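Local structure of probable sulfate-binding lipoprotein SubI (Mycobacterium tuberculosis, 6DDN) at residues Thr52-Val57 and Arg80-Ile85; Gly135-Ser140 and Phe283-Gln288; Arg155-Leu160 and Val253-Thr258. The protein probably binds sulfate outside the cell membrane and carries it for uptake. All blocks are in the same frame, centred on the assembly; numbering follows the deposited sequence.

Interaction 1 of 3, residues Thr52-Val57 and Arg80-Ile85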
# COMPACT_ATOMS: atom_id res chain seq x y z
N THR A 52 -28.03 -3.85 -7.83
CA THR A 52 -27.37 -4.44 -6.68
C THR A 52 -26.30 -3.49 -6.14
O THR A 52 -25.86 -2.57 -6.83
CB THR A 52 -26.76 -5.80 -7.06
OG1 THR A 52 -27.77 -6.61 -7.68
CG2 THR A 52 -26.24 -6.54 -5.84
N SER A 53 -25.92 -3.71 -4.88
CA SER A 53 -24.98 -2.85 -4.18
C SER A 53 -23.90 -3.71 -3.53
O SER A 53 -24.21 -4.68 -2.83
CB SER A 53 -25.70 -2.01 -3.13
OG SER A 53 -24.81 -1.14 -2.47
N ILE A 54 -22.64 -3.34 -3.75
CA ILE A 54 -21.50 -4.02 -3.13
C ILE A 54 -20.66 -2.99 -2.39
O ILE A 54 -20.59 -1.82 -2.78
CB ILE A 54 -20.64 -4.78 -4.17
CG1 ILE A 54 -20.23 -3.85 -5.32
CG2 ILE A 54 -21.39 -6.00 -4.69
CD1 ILE A 54 -19.23 -4.47 -6.27
N THR A 55 -20.01 -3.44 -1.32
CA THR A 55 -19.21 -2.57 -0.47
C THR A 55 -17.76 -3.03 -0.49
O THR A 55 -17.47 -4.20 -0.20
CB THR A 55 -19.73 -2.57 0.97
OG1 THR A 55 -21.03 -1.96 0.99
CG2 THR A 55 -18.79 -1.79 1.87
N LEU A 56 -16.86 -2.11 -0.81
CA LEU A 56 -15.42 -2.36 -0.77
C LEU A 56 -14.85 -1.73 0.49
O LEU A 56 -14.92 -0.51 0.67
CB LEU A 56 -14.73 -1.79 -2.01
CG LEU A 56 -13.20 -1.81 -1.93
CD1 LEU A 56 -12.67 -3.23 -1.95
CD2 LEU A 56 -12.60 -1.01 -3.07
N VAL A 57 -14.30 -2.56 1.37
CA VAL A 57 -13.57 -2.10 2.54
C VAL A 57 -12.09 -2.12 2.18
O VAL A 57 -11.48 -3.19 2.09
CB VAL A 57 -13.86 -2.97 3.77
CG1 VAL A 57 -12.95 -2.58 4.93
CG2 VAL A 57 -15.32 -2.83 4.18
N ARG A 80 -22.78 -2.50 -15.05
CA ARG A 80 -23.91 -1.58 -15.14
C ARG A 80 -24.93 -1.94 -14.06
O ARG A 80 -25.40 -3.08 -13.99
CB ARG A 80 -24.54 -1.64 -16.53
CG ARG A 80 -25.67 -0.64 -16.74
CD ARG A 80 -25.47 0.15 -18.03
NE ARG A 80 -24.49 1.22 -17.88
CZ ARG A 80 -24.79 2.46 -17.50
NH1 ARG A 80 -23.83 3.37 -17.38
NH2 ARG A 80 -26.04 2.79 -17.23
N GLY A 81 -25.27 -0.96 -13.22
CA GLY A 81 -26.27 -1.13 -12.20
C GLY A 81 -25.73 -1.48 -10.83
O GLY A 81 -26.40 -1.19 -9.83
N VAL A 82 -24.55 -2.08 -10.74
CA VAL A 82 -24.00 -2.47 -9.44
C VAL A 82 -23.21 -1.30 -8.89
O VAL A 82 -22.11 -0.99 -9.35
CB VAL A 82 -23.16 -3.75 -9.54
CG1 VAL A 82 -22.21 -3.70 -10.71
CG2 VAL A 82 -22.41 -4.00 -8.23
N GLN A 83 -23.79 -0.63 -7.90
CA GLN A 83 -23.16 0.51 -7.25
C GLN A 83 -22.14 0.03 -6.22
O GLN A 83 -22.40 -0.91 -5.46
CB GLN A 83 -24.24 1.38 -6.61
CG GLN A 83 -23.77 2.31 -5.52
CD GLN A 83 -24.75 2.34 -4.36
OE1 GLN A 83 -25.47 1.37 -4.12
NE2 GLN A 83 -24.80 3.46 -3.64
N VAL A 84 -20.97 0.66 -6.22
CA VAL A 84 -19.86 0.27 -5.37
C VAL A 84 -19.72 1.32 -4.28
O VAL A 84 -19.34 2.47 -4.55
CB VAL A 84 -18.56 0.12 -6.16
CG1 VAL A 84 -17.41 -0.25 -5.23
CG2 VAL A 84 -18.72 -0.91 -7.27
N ILE A 85 -20.01 0.93 -3.04
CA ILE A 85 -19.73 1.77 -1.87
C ILE A 85 -18.32 1.47 -1.40
O ILE A 85 -17.86 0.32 -1.47
CB ILE A 85 -20.77 1.52 -0.76
CG1 ILE A 85 -22.18 1.61 -1.32
CG2 ILE A 85 -20.59 2.52 0.37
CD1 ILE A 85 -23.15 0.68 -0.65

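Interaction 2 of 3, residues Gly135-Ser140 and Phe283-Gln288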
# COMPACT_ATOMS: atom_id res chain seq x y z
N GLY A 135 -3.67 -12.77 -6.10
CA GLY A 135 -4.57 -11.81 -5.49
C GLY A 135 -4.03 -10.40 -5.41
O GLY A 135 -4.56 -9.59 -4.65
N ILE A 136 -3.00 -10.08 -6.18
CA ILE A 136 -2.38 -8.76 -6.17
C ILE A 136 -2.66 -8.11 -7.53
O ILE A 136 -2.07 -8.51 -8.54
CB ILE A 136 -0.88 -8.83 -5.88
CG1 ILE A 136 -0.66 -9.15 -4.40
CG2 ILE A 136 -0.20 -7.52 -6.22
CD1 ILE A 136 0.39 -10.20 -4.15
N PRO A 137 -3.56 -7.12 -7.60
CA PRO A 137 -3.87 -6.49 -8.89
C PRO A 137 -3.01 -5.28 -9.19
O PRO A 137 -2.94 -4.82 -10.34
CB PRO A 137 -5.34 -6.10 -8.73
CG PRO A 137 -5.45 -5.77 -7.27
CD PRO A 137 -4.49 -6.69 -6.54
N PHE A 138 -2.36 -4.73 -8.16
CA PHE A 138 -1.50 -3.57 -8.33
C PHE A 138 -0.59 -3.47 -7.11
O PHE A 138 -0.67 -4.27 -6.18
CB PHE A 138 -2.32 -2.29 -8.53
CG PHE A 138 -3.24 -1.97 -7.39
CD1 PHE A 138 -2.77 -1.29 -6.27
CD2 PHE A 138 -4.57 -2.32 -7.44
CE1 PHE A 138 -3.62 -0.99 -5.21
CE2 PHE A 138 -5.43 -2.02 -6.39
CZ PHE A 138 -4.95 -1.36 -5.28
N GLY A 139 0.28 -2.47 -7.13
CA GLY A 139 1.17 -2.24 -6.02
C GLY A 139 1.86 -0.90 -6.15
O GLY A 139 1.39 -0.02 -6.87
N SER A 140 2.98 -0.77 -5.45
CA SER A 140 3.72 0.48 -5.45
C SER A 140 5.13 0.20 -4.94
O SER A 140 5.56 -0.95 -4.85
CB SER A 140 3.01 1.54 -4.60
OG SER A 140 3.56 2.83 -4.81
N PHE A 283 -12.77 -7.61 -12.91
CA PHE A 283 -12.64 -6.43 -13.75
C PHE A 283 -11.32 -5.71 -13.52
O PHE A 283 -10.80 -5.05 -14.43
CB PHE A 283 -13.81 -5.48 -13.50
CG PHE A 283 -13.78 -4.23 -14.34
CD1 PHE A 283 -14.18 -4.26 -15.67
CD2 PHE A 283 -13.35 -3.03 -13.80
CE1 PHE A 283 -14.15 -3.11 -16.44
CE2 PHE A 283 -13.32 -1.88 -14.57
CZ PHE A 283 -13.72 -1.92 -15.89
N GLN A 284 -10.75 -5.83 -12.31
CA GLN A 284 -9.51 -5.13 -12.00
C GLN A 284 -8.35 -5.62 -12.85
O GLN A 284 -7.45 -4.84 -13.18
CB GLN A 284 -9.18 -5.29 -10.51
CG GLN A 284 -10.28 -4.82 -9.58
CD GLN A 284 -10.81 -3.46 -9.97
OE1 GLN A 284 -10.04 -2.55 -10.29
NE2 GLN A 284 -12.13 -3.31 -9.94
N TYR A 285 -8.34 -6.91 -13.20
CA TYR A 285 -7.26 -7.48 -13.98
C TYR A 285 -7.43 -7.29 -15.48
O TYR A 285 -6.57 -7.73 -16.24
CB TYR A 285 -7.12 -8.97 -13.65
CG TYR A 285 -6.74 -9.22 -12.21
CD1 TYR A 285 -5.41 -9.20 -11.81
CD2 TYR A 285 -7.71 -9.44 -11.24
CE1 TYR A 285 -5.06 -9.41 -10.49
CE2 TYR A 285 -7.37 -9.66 -9.91
CZ TYR A 285 -6.04 -9.64 -9.54
OH TYR A 285 -5.69 -9.85 -8.23
N THR A 286 -8.51 -6.64 -15.91
CA THR A 286 -8.67 -6.33 -17.32
C THR A 286 -7.61 -5.33 -17.77
O THR A 286 -6.98 -4.64 -16.96
CB THR A 286 -10.06 -5.76 -17.60
OG1 THR A 286 -10.22 -4.53 -16.88
CG2 THR A 286 -11.14 -6.74 -17.17
N VAL A 287 -7.41 -5.26 -19.08
CA VAL A 287 -6.42 -4.34 -19.63
C VAL A 287 -6.78 -2.90 -19.27
O VAL A 287 -5.93 -2.11 -18.86
CB VAL A 287 -6.29 -4.54 -21.15
CG1 VAL A 287 -5.67 -3.31 -21.81
CG2 VAL A 287 -5.49 -5.79 -21.46
N GLN A 288 -8.07 -2.55 -19.40
CA GLN A 288 -8.50 -1.19 -19.13
C GLN A 288 -8.26 -0.81 -17.67
O GLN A 288 -7.67 0.23 -17.38
CB GLN A 288 -9.98 -1.02 -19.49
CG GLN A 288 -10.49 0.40 -19.33
CD GLN A 288 -12.00 0.48 -19.30
OE1 GLN A 288 -12.69 -0.54 -19.18
NE2 GLN A 288 -12.54 1.69 -19.42

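Interaction 3 of 3, residues Arg155-Leu160 and Val253-Thr258. With SO4 (sulfate ion), chain G.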
# COMPACT_ATOMS: atom_id res chain seq x y z
N ARG A 155 17.90 12.13 -0.06
CA ARG A 155 18.07 11.25 -1.22
C ARG A 155 18.18 9.77 -0.87
O ARG A 155 18.02 8.94 -1.78
CB ARG A 155 19.31 11.65 -2.03
CG ARG A 155 19.39 13.12 -2.41
CD ARG A 155 18.59 13.44 -3.67
NE ARG A 155 18.40 14.88 -3.83
CZ ARG A 155 17.49 15.43 -4.63
NH1 ARG A 155 16.69 14.67 -5.37
NH2 ARG A 155 17.39 16.75 -4.70
N ASP A 156 18.46 9.40 0.37
CA ASP A 156 18.70 8.00 0.69
C ASP A 156 18.36 7.74 2.16
O ASP A 156 18.07 8.66 2.92
CB ASP A 156 20.14 7.60 0.34
CG ASP A 156 21.19 8.25 1.23
OD1 ASP A 156 22.39 8.01 0.98
OD2 ASP A 156 20.84 9.00 2.16
N TRP A 157 18.42 6.46 2.54
CA TRP A 157 18.00 6.07 3.88
C TRP A 157 18.89 6.67 4.96
O TRP A 157 18.41 6.97 6.06
CB TRP A 157 17.96 4.55 3.99
CG TRP A 157 16.79 3.95 3.29
CD1 TRP A 157 16.81 3.20 2.16
CD2 TRP A 157 15.41 4.07 3.67
NE1 TRP A 157 15.54 2.84 1.81
CE2 TRP A 157 14.66 3.36 2.72
CE3 TRP A 157 14.75 4.70 4.72
CZ2 TRP A 157 13.27 3.26 2.79
CZ3 TRP A 157 13.37 4.61 4.79
CH2 TRP A 157 12.65 3.89 3.83
N ASP A 158 20.18 6.85 4.67
CA ASP A 158 21.06 7.49 5.63
C ASP A 158 20.64 8.93 5.91
O ASP A 158 20.90 9.45 7.00
CB ASP A 158 22.51 7.46 5.13
CG ASP A 158 23.18 6.13 5.39
OD1 ASP A 158 22.70 5.37 6.26
OD2 ASP A 158 24.20 5.84 4.72
N ASP A 159 19.98 9.58 4.95
CA ASP A 159 19.52 10.95 5.15
C ASP A 159 18.47 11.05 6.24
O ASP A 159 18.30 12.13 6.82
CB ASP A 159 18.98 11.53 3.85
CG ASP A 159 20.08 11.94 2.89
OD1 ASP A 159 21.14 12.40 3.36
OD2 ASP A 159 19.88 11.82 1.67
N LEU A 160 17.75 9.97 6.54
CA LEU A 160 16.74 10.00 7.58
C LEU A 160 17.33 9.98 8.98
O LEU A 160 16.61 10.26 9.95
CB LEU A 160 15.77 8.82 7.43
CG LEU A 160 15.03 8.63 6.10
CD1 LEU A 160 13.76 7.83 6.32
CD2 LEU A 160 14.73 9.97 5.43
N VAL A 253 11.27 11.56 -3.66
CA VAL A 253 12.47 10.89 -4.14
C VAL A 253 12.44 9.46 -3.62
O VAL A 253 12.23 9.24 -2.42
CB VAL A 253 13.75 11.61 -3.69
CG1 VAL A 253 14.92 11.21 -4.58
CG2 VAL A 253 13.55 13.11 -3.69
N THR A 254 12.65 8.51 -4.51
CA THR A 254 12.74 7.12 -4.06
C THR A 254 14.18 6.78 -3.72
O THR A 254 15.08 7.03 -4.54
CB THR A 254 12.22 6.17 -5.13
OG1 THR A 254 10.94 6.64 -5.59
CG2 THR A 254 12.06 4.77 -4.57
N PRO A 255 14.46 6.23 -2.54
CA PRO A 255 15.83 5.86 -2.22
C PRO A 255 16.35 4.83 -3.19
O PRO A 255 15.56 4.09 -3.81
CB PRO A 255 15.72 5.30 -0.80
CG PRO A 255 14.30 4.87 -0.67
CD PRO A 255 13.51 5.85 -1.48
N PRO A 256 17.67 4.76 -3.39
CA PRO A 256 18.21 3.77 -4.34
C PRO A 256 17.76 2.35 -4.06
O PRO A 256 17.45 1.61 -5.00
CB PRO A 256 19.73 3.94 -4.18
CG PRO A 256 19.90 5.34 -3.69
CD PRO A 256 18.72 5.60 -2.80
N GLN A 257 17.70 1.96 -2.80
CA GLN A 257 17.09 0.70 -2.39
C GLN A 257 15.73 0.99 -1.78
O GLN A 257 15.62 1.83 -0.88
CB GLN A 257 17.97 -0.05 -1.39
CG GLN A 257 19.39 -0.31 -1.86
CD GLN A 257 20.09 -1.36 -1.02
OE1 GLN A 257 19.59 -2.47 -0.85
NE2 GLN A 257 21.26 -1.01 -0.48
N THR A 258 14.70 0.32 -2.29
CA THR A 258 13.35 0.47 -1.77
C THR A 258 12.67 -0.89 -1.79
O THR A 258 13.20 -1.87 -2.31
CB THR A 258 12.54 1.50 -2.56
OG1 THR A 258 11.35 1.83 -1.84
CG2 THR A 258 12.17 0.95 -3.93
S SO4 G . 19.90 3.35 0.18
O1 SO4 G . 18.65 2.63 0.03
O2 SO4 G . 19.61 4.69 0.66
O3 SO4 G . 20.76 2.66 1.15
O4 SO4 G . 20.57 3.41 -1.11

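Interaction 1 of 3, residues Thr52-Val57 and Arg80-Ile85
Strands 53-57 and 83-85 run parallel, their short axes 4.6 Å apart at closest and inclined by 31°, with Thr52 and Val82 flanking them. Four backbone bonds join the segments alternately: Gln83 N to Thr52 O, Ile54 N to Gln83 O, Ile85 N to Ile54 O and Leu56 N to Ile85 O. The last is the shortest, 2.7 Å from Leu56 N to Ile85 O and almost straight at 174°. The pair forms the beta-alpha-beta unit whose crossover is helix 63-74. Strand 106-108 continues the sheet beyond Thr55 and Val57, which bond to Leu106 through their backbones.

On the face carrying Ser53, Gln83 and Ile85, Ser53 OG, anti to its own N (chi1 -178°), donates to Gln83 OE1 at 3.1 Å, from well above the carbonyl plane. On the other face, Ile54 reaches across with its longer branch: CG1 of Ile54 lies 3.6 Å from Val82 CG2, and its CD1 ends 3.7 Å from Val84 CG2. Phe280 of helix 274-284 touches both Ile54 and Val84, while Val82 meets Phe73 of helix 63-74.

The backbone ladder thus holds the pair; one face adds the Ser53-Gln83 bond, and the other is apolar and packs against helices.

Interaction 2 of 3, residues Gly135-Ser140 and Phe283-Gln288
Gln284 turns its CB toward Pro137 and meets Pro137 CB at 4.3 Å, a light apolar touch, where the chain passes from helix 274-284 to helix 287-295 beside the turn Gly135-Pro137. Its amide faces other partners, with Gln284 NE2 giving to Phe280 O and OE1 accepting from Trp293 NE1, so both ends of the group are satisfied and its rotation is fixed.

Tyr285 does most of the touching. With CG beside its backbone N (chi1 -64°), the ring extends over the turn and Pro137 CB sits on one of its faces, 4.1 Å from the centroid of the Tyr285 ring and 29° off the normal, a CH-pi contact; the closest ring carbon is Tyr285 CZ, 3.7 Å from Pro137 CB. Ile136 O approaches the ring at its edge. Beyond the ring, Tyr285 OH comes within 3.3 Å of Gly135 C. Its approach to Ile136 N is poorly angled and makes no bond.

The turn leads into strand 138-147 of the mixed sheet of this solute-binding fold: Gly135 and Phe138 bond through their backbones to Leu265 and Asn263 of strand 257-267, while Pro137 O takes a bond from Gln290 NE2, which also gives to Gln284 O. One glutamine amide thus ties the turn to the junction of the two helices.

Thr286 follows at the N-cap of helix 287-295 and reaches both ways along the chain. Its OG1 donates back to Phe283 O, 2.6 Å from Thr286 OG1 to Phe283 O and within the carbonyl plane, and Thr286 N bonds to the same oxygen. Forward, Thr286 OG1 caps the helix by engaging Ala289 N.

Interaction 3 of 3, residues Arg155-Leu160 and Val253-Thr258
Trp157 holds CG beside its backbone N (chi1 -75°), and a chi2 of 110° swings the indole across to Pro255 and Gln257. The loop after strand 138-147 thereby meets the turn leading into strand 257-267, with the indole also resting on helix 177-190. Trp157 NE1 donates to Gln257 O at 2.9 Å; the acceptor lies near the ring plane. Over one indole face sits Pro255, with CB 4.0 Å from the centroid of the five-membered ring of Trp157 in a CH-pi contact and Pro255 CG 3.4 Å from Trp157 NE1. Phe144 meets the indole edge-to-face. Farther out, Val253 CG2 approaches Arg155 NH1 obliquely.

An Asx motif shapes the loop: Asp156 OD2 accepts from Asp159 N. In return, Asp159 OD2 takes Arg155 N at 2.6 Å and Asp156 N, which arrive from opposite faces of its carboxylate plane.

A sulfate ion, probably from the crystallisation liquor, lies between the segments. One secure backbone bond, from Trp157 N to sulfate O2 (2.8 Å, 170°), and a less certain one from Gln257 N to O1, an oxygen too close to a neighbour in the model, hold the anion; no basic side chain of the two segments bonds to it.

How the interactions relate
All three contacts draw on one mixed sheet. Interactions 1 and 3 lie on opposite sides of the chain's centre, about 40 Å apart between their centres, and interaction 2 falls between, about 18 Å from the first and 28 Å from the third. Interaction 2 comes within about 7 Å of each of the others at nearest atoms, without touching. Helix 274-284 connects the first two: it packs on the strands of interaction 1 and leads into interaction 2. Neighbouring strands 138-147 and 257-267 lead from interaction 2 toward interaction 3. Sulfates, probably from crystallisation, sit near Thr52 and at interaction 3; neither is evidence by itself for the transport site.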